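Local coordinates for protein myosin-I heavy chain (Dictyostelium discoideum, PDB 5EJY) that is an actin-based myosin VII motor with ATPase activity, acting early in phagocytosis and adhesion, and contributes here its first MyTH4-FERM tail module, at residues F287-T299 with K486-L498. Numbering follows the deposited sequence.
Sequences FVFKKKLFFDNIT and KLVSLIKEYSLYL
Lys292, just past the end of strand 285-291, sends a fully extended side chain (CG anti to the backbone N, chi1 179°) to helix 484-499, where its NZ donates a hydrogen bond to Ser489 OG at 2.9 Å. The same ammonium forms a salt bridge with Asp257, while its aliphatic part passes Leu490 CD2. Leu293 turns one methyl to the helix: CD2 meets Leu490 CD2 at 3.7 Å, packs against Glu493 CB and sits over a face of the Tyr494 ring in a CH-pi contact, 4.2 Å from its centroid. Beyond it, the backbone N of Phe294 donates to Tyr494 OH (2.9 Å, N-H...O angle 158°); this hydroxyl, also hydrogen-bonded to Ser410, lies at the edge of the Phe294 ring. Phe295 is held between Leu293 CB on one face and Tyr497 on the other, the two rings forming an offset stack with centroids 4.1 Å apart and planes at 8°. Tyr497 OH then donates to Asp296 OD1 at 2.8 Å, meeting it on the anti side and tilted out of the carboxylate plane. Replacing Tyr497 with an alanine would probably leave one face of Phe295 uncovered and the carboxylate of Asp296 without its donor. Asn297 CB touches the same hydroxyl, while its amide is held by Arg237 and the backbone of Glu242. The contact thus joins the exit of the last strand of the ubiquitin-like first FERM lobe to the C-terminal helix of the third lobe, whose Leu487, Leu490, Ile491 and Tyr494 pack on strand 426-432.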
loop_
_atom_site.group_PDB
_atom_site.type_symbol
_atom_site.label_atom_id
_atom_site.label_comp_id
_atom_site.label_asym_id
_atom_site.label_seq_id
_atom_site.Cartn_x
_atom_site.Cartn_y
_atom_site.Cartn_z
ATOM N N PHE A 287 7.539 2.999 -2.808
ATOM C CA PHE A 287 6.207 3.571 -2.886
ATOM C C PHE A 287 6.374 4.837 -3.710
ATOM O O PHE A 287 7.374 5.548 -3.559
ATOM C CB PHE A 287 5.689 3.981 -1.504
ATOM C CG PHE A 287 5.293 2.836 -0.610
ATOM C CD1 PHE A 287 4.164 2.077 -0.886
ATOM C CD2 PHE A 287 6.009 2.575 0.556
ATOM C CE1 PHE A 287 3.782 1.041 -0.040
ATOM C CE2 PHE A 287 5.635 1.546 1.395
ATOM C CZ PHE A 287 4.513 0.776 1.087
ATOM N N VAL A 288 5.400 5.144 -4.553
ATOM C CA VAL A 288 5.449 6.386 -5.314
ATOM C C VAL A 288 4.124 7.136 -5.207
ATOM O O VAL A 288 3.045 6.537 -5.319
ATOM C CB VAL A 288 5.753 6.115 -6.808
ATOM C CG1 VAL A 288 5.968 7.428 -7.547
ATOM C CG2 VAL A 288 6.984 5.218 -6.946
ATOM N N PHE A 289 4.223 8.446 -4.985
ATOM C CA PHE A 289 3.066 9.340 -4.862
ATOM C C PHE A 289 2.818 9.992 -6.232
ATOM O O PHE A 289 3.600 10.844 -6.654
ATOM C CB PHE A 289 3.409 10.396 -3.799
ATOM C CG PHE A 289 2.275 11.322 -3.415
ATOM C CD1 PHE A 289 1.014 10.837 -3.102
ATOM C CD2 PHE A 289 2.506 12.685 -3.299
ATOM C CE1 PHE A 289 -0.016 11.708 -2.704
ATOM C CE2 PHE A 289 1.486 13.565 -2.891
ATOM C CZ PHE A 289 0.230 13.075 -2.598
ATOM N N LYS A 290 1.760 9.572 -6.934
ATOM C CA LYS A 290 1.515 10.001 -8.313
ATOM C C LYS A 290 0.089 10.471 -8.489
ATOM O O LYS A 290 -0.784 10.094 -7.715
ATOM C CB LYS A 290 1.662 8.811 -9.286
ATOM C CG LYS A 290 3.033 8.225 -9.443
ATOM C CD LYS A 290 2.974 7.215 -10.593
ATOM C CE LYS A 290 2.013 7.721 -11.683
ATOM N NZ LYS A 290 1.832 6.799 -12.861
ATOM N N LYS A 291 -0.173 11.190 -9.581
ATOM C CA LYS A 291 -1.536 11.622 -9.857
ATOM C C LYS A 291 -2.270 10.566 -10.656
ATOM O O LYS A 291 -1.861 10.226 -11.771
ATOM C CB LYS A 291 -1.579 12.956 -10.603
ATOM C CG LYS A 291 -2.999 13.499 -10.720
ATOM C CD LYS A 291 -3.020 14.945 -11.200
ATOM C CE LYS A 291 -4.444 15.464 -11.259
ATOM N NZ LYS A 291 -4.492 16.937 -11.476
ATOM N N LYS A 292 -3.357 10.062 -10.084
ATOM C CA LYS A 292 -4.109 8.968 -10.699
ATOM C C LYS A 292 -5.328 9.480 -11.462
ATOM O O LYS A 292 -5.635 9.020 -12.574
ATOM C CB LYS A 292 -4.580 7.991 -9.612
ATOM C CG LYS A 292 -5.405 6.791 -10.136
ATOM C CD LYS A 292 -5.742 5.841 -8.975
ATOM C CE LYS A 292 -6.611 4.663 -9.427
ATOM N NZ LYS A 292 -6.921 3.812 -8.232
ATOM N N LEU A 293 -6.040 10.416 -10.844
ATOM C CA LEU A 293 -7.352 10.835 -11.343
ATOM C C LEU A 293 -7.334 12.305 -11.733
ATOM O O LEU A 293 -6.769 13.138 -11.022
ATOM C CB LEU A 293 -8.417 10.584 -10.272
ATOM C CG LEU A 293 -8.666 9.103 -9.961
ATOM C CD1 LEU A 293 -9.263 8.916 -8.580
ATOM C CD2 LEU A 293 -9.567 8.494 -11.031
ATOM N N PHE A 294 -7.940 12.621 -12.874
ATOM C CA PHE A 294 -7.935 13.987 -13.375
ATOM C C PHE A 294 -9.337 14.576 -13.408
ATOM O O PHE A 294 -10.047 14.463 -14.403
ATOM C CB PHE A 294 -7.268 14.034 -14.748
ATOM C CG PHE A 294 -5.823 13.641 -14.705
ATOM C CD1 PHE A 294 -5.457 12.306 -14.669
ATOM C CD2 PHE A 294 -4.835 14.604 -14.650
ATOM C CE1 PHE A 294 -4.130 11.943 -14.609
ATOM C CE2 PHE A 294 -3.505 14.254 -14.588
ATOM C CZ PHE A 294 -3.146 12.933 -14.571
ATOM N N PHE A 295 -9.726 15.210 -12.307
ATOM C CA PHE A 295 -11.069 15.759 -12.159
ATOM C C PHE A 295 -11.085 17.252 -12.479
ATOM O O PHE A 295 -10.153 17.988 -12.140
ATOM C CB PHE A 295 -11.583 15.528 -10.740
ATOM C CG PHE A 295 -11.796 14.078 -10.394
ATOM C CD1 PHE A 295 -12.141 13.158 -11.370
ATOM C CD2 PHE A 295 -11.667 13.639 -9.084
ATOM C CE1 PHE A 295 -12.345 11.824 -11.047
ATOM C CE2 PHE A 295 -11.874 12.307 -8.761
ATOM C CZ PHE A 295 -12.215 11.403 -9.743
ATOM N N ASP A 296 -12.146 17.696 -13.142
ATOM C CA ASP A 296 -12.296 19.114 -13.430
ATOM C C ASP A 296 -13.036 19.792 -12.282
ATOM O O ASP A 296 -14.131 20.322 -12.459
ATOM C CB ASP A 296 -12.990 19.343 -14.783
ATOM C CG ASP A 296 -14.285 18.558 -14.938
ATOM O OD1 ASP A 296 -14.569 17.646 -14.130
ATOM O OD2 ASP A 296 -15.026 18.852 -15.902
ATOM N N ASN A 297 -12.415 19.763 -11.102
ATOM C CA ASN A 297 -13.071 20.179 -9.867
ATOM C C ASN A 297 -12.399 21.357 -9.160
ATOM O O ASN A 297 -12.658 21.611 -7.980
ATOM C CB ASN A 297 -13.161 18.991 -8.906
ATOM C CG ASN A 297 -11.798 18.469 -8.502
ATOM O OD1 ASN A 297 -10.774 19.058 -8.846
ATOM N ND2 ASN A 297 -11.778 17.363 -7.762
ATOM N N ILE A 298 -11.533 22.071 -9.869
ATOM C CA ILE A 298 -10.836 23.198 -9.260
ATOM C C ILE A 298 -11.810 24.345 -9.002
ATOM O O ILE A 298 -12.642 24.667 -9.854
ATOM C CB ILE A 298 -9.670 23.699 -10.138
ATOM C CG1 ILE A 298 -8.439 22.808 -9.954
ATOM N N THR A 299 -11.709 24.944 -7.818
ATOM C CA THR A 299 -12.547 26.083 -7.441
ATOM C C THR A 299 -14.053 25.845 -7.618
ATOM O O THR A 299 -14.592 26.109 -8.693
ATOM C CB THR A 299 -12.149 27.363 -8.210
ATOM N N LYS A 486 -5.951 -1.068 -11.571
ATOM C CA LYS A 486 -5.888 0.341 -11.936
ATOM C C LYS A 486 -6.973 0.675 -12.956
ATOM O O LYS A 486 -7.706 1.652 -12.800
ATOM C CB LYS A 486 -4.511 0.709 -12.504
ATOM C CG LYS A 486 -4.358 2.190 -12.823
ATOM C CD LYS A 486 -3.003 2.522 -13.447
ATOM C CE LYS A 486 -2.890 4.028 -13.762
ATOM N NZ LYS A 486 -1.599 4.442 -14.420
ATOM N N LEU A 487 -7.074 -0.146 -13.997
ATOM C CA LEU A 487 -8.058 0.111 -15.050
ATOM C C LEU A 487 -9.491 0.039 -14.503
ATOM O O LEU A 487 -10.293 0.935 -14.745
ATOM C CB LEU A 487 -7.864 -0.866 -16.211
ATOM C CG LEU A 487 -8.796 -0.652 -17.408
ATOM C CD1 LEU A 487 -8.764 0.810 -17.842
ATOM C CD2 LEU A 487 -8.372 -1.563 -18.545
ATOM N N VAL A 488 -9.811 -1.022 -13.766
ATOM C CA VAL A 488 -11.136 -1.160 -13.157
ATOM C C VAL A 488 -11.468 0.024 -12.245
ATOM O O VAL A 488 -12.555 0.608 -12.335
ATOM C CB VAL A 488 -11.261 -2.475 -12.345
ATOM C CG1 VAL A 488 -12.551 -2.479 -11.495
ATOM C CG2 VAL A 488 -11.218 -3.695 -13.273
ATOM N N SER A 489 -10.543 0.383 -11.355
ATOM C CA SER A 489 -10.828 1.463 -10.413
ATOM C C SER A 489 -10.938 2.818 -11.108
ATOM O O SER A 489 -11.717 3.666 -10.691
ATOM C CB SER A 489 -9.799 1.508 -9.259
ATOM O OG SER A 489 -8.515 1.849 -9.742
ATOM N N LEU A 490 -10.172 3.027 -12.173
ATOM C CA LEU A 490 -10.293 4.275 -12.923
ATOM C C LEU A 490 -11.690 4.373 -13.527
ATOM O O LEU A 490 -12.335 5.414 -13.465
ATOM C CB LEU A 490 -9.257 4.345 -14.042
ATOM C CG LEU A 490 -7.813 4.626 -13.630
ATOM C CD1 LEU A 490 -6.884 4.495 -14.841
ATOM C CD2 LEU A 490 -7.716 6.021 -13.003
ATOM N N ILE A 491 -12.164 3.281 -14.116
ATOM C CA ILE A 491 -13.489 3.316 -14.719
ATOM C C ILE A 491 -14.535 3.622 -13.652
ATOM O O ILE A 491 -15.385 4.503 -13.830
ATOM C CB ILE A 491 -13.818 2.016 -15.456
ATOM C CG1 ILE A 491 -12.865 1.860 -16.648
ATOM C CG2 ILE A 491 -15.287 2.033 -15.924
ATOM C CD1 ILE A 491 -13.009 0.537 -17.422
ATOM N N LYS A 492 -14.452 2.920 -12.524
ATOM C CA LYS A 492 -15.401 3.144 -11.439
ATOM C C LYS A 492 -15.323 4.555 -10.840
ATOM O O LYS A 492 -16.357 5.165 -10.551
ATOM C CB LYS A 492 -15.223 2.081 -10.350
ATOM C CG LYS A 492 -15.576 0.673 -10.842
ATOM C CD LYS A 492 -15.483 -0.351 -9.728
ATOM C CE LYS A 492 -16.357 -1.564 -10.015
ATOM N NZ LYS A 492 -15.876 -2.339 -11.179
ATOM N N GLU A 493 -14.110 5.071 -10.643
ATOM C CA GLU A 493 -13.950 6.395 -10.046
ATOM C C GLU A 493 -14.383 7.546 -10.963
ATOM O O GLU A 493 -15.000 8.511 -10.507
ATOM C CB GLU A 493 -12.505 6.611 -9.591
ATOM C CG GLU A 493 -12.056 5.655 -8.505
ATOM C CD GLU A 493 -12.501 6.098 -7.123
ATOM O OE1 GLU A 493 -13.414 6.950 -7.027
ATOM O OE2 GLU A 493 -11.925 5.604 -6.131
ATOM N N TYR A 494 -14.042 7.473 -12.245
ATOM C CA TYR A 494 -14.534 8.499 -13.167
ATOM C C TYR A 494 -16.057 8.431 -13.253
ATOM O O TYR A 494 -16.726 9.463 -13.256
ATOM C CB TYR A 494 -13.911 8.375 -14.557
ATOM C CG TYR A 494 -12.545 9.005 -14.645
ATOM C CD1 TYR A 494 -12.380 10.382 -14.494
ATOM C CD2 TYR A 494 -11.420 8.226 -14.858
ATOM C CE1 TYR A 494 -11.116 10.964 -14.562
ATOM C CE2 TYR A 494 -10.163 8.795 -14.931
ATOM C CZ TYR A 494 -10.016 10.159 -14.780
ATOM O OH TYR A 494 -8.763 10.697 -14.865
ATOM N N SER A 495 -16.601 7.219 -13.297
ATOM C CA SER A 495 -18.051 7.056 -13.399
ATOM C C SER A 495 -18.770 7.675 -12.200
ATOM O O SER A 495 -19.750 8.403 -12.363
ATOM C CB SER A 495 -18.429 5.587 -13.562
ATOM O OG SER A 495 -17.923 5.081 -14.793
ATOM N N LEU A 496 -18.263 7.397 -11.000
ATOM C CA LEU A 496 -18.847 7.924 -9.773
ATOM C C LEU A 496 -18.752 9.447 -9.735
ATOM O O LEU A 496 -19.735 10.130 -9.454
ATOM C CB LEU A 496 -18.150 7.321 -8.551
ATOM C CG LEU A 496 -18.579 7.824 -7.172
ATOM C CD1 LEU A 496 -20.011 7.411 -6.879
ATOM C CD2 LEU A 496 -17.638 7.293 -6.100
ATOM N N TYR A 497 -17.561 9.973 -10.012
ATOM C CA TYR A 497 -17.373 11.412 -10.088
ATOM C C TYR A 497 -18.407 12.042 -11.014
ATOM O O TYR A 497 -19.096 12.983 -10.625
ATOM C CB TYR A 497 -15.965 11.757 -10.566
ATOM C CG TYR A 497 -15.734 13.232 -10.795
ATOM C CD1 TYR A 497 -15.552 14.104 -9.725
ATOM C CD2 TYR A 497 -15.687 13.754 -12.079
ATOM C CE1 TYR A 497 -15.337 15.452 -9.938
ATOM C CE2 TYR A 497 -15.468 15.100 -12.299
ATOM C CZ TYR A 497 -15.299 15.944 -11.227
ATOM O OH TYR A 497 -15.074 17.286 -11.448
ATOM N N LEU A 498 -18.509 11.519 -12.233
ATOM C CA LEU A 498 -19.429 12.069 -13.229
ATOM C C LEU A 498 -20.887 11.970 -12.778
ATOM O O LEU A 498 -21.689 12.867 -13.028
ATOM C CB LEU A 498 -19.234 11.377 -14.586
ATOM C CG LEU A 498 -17.894 11.684 -15.271
ATOM C CD1 LEU A 498 -17.605 10.735 -16.435
ATOM C CD2 LEU A 498 -17.842 13.129 -15.739
HETATM O O HOH W 1 0.682 3.793 -11.915
#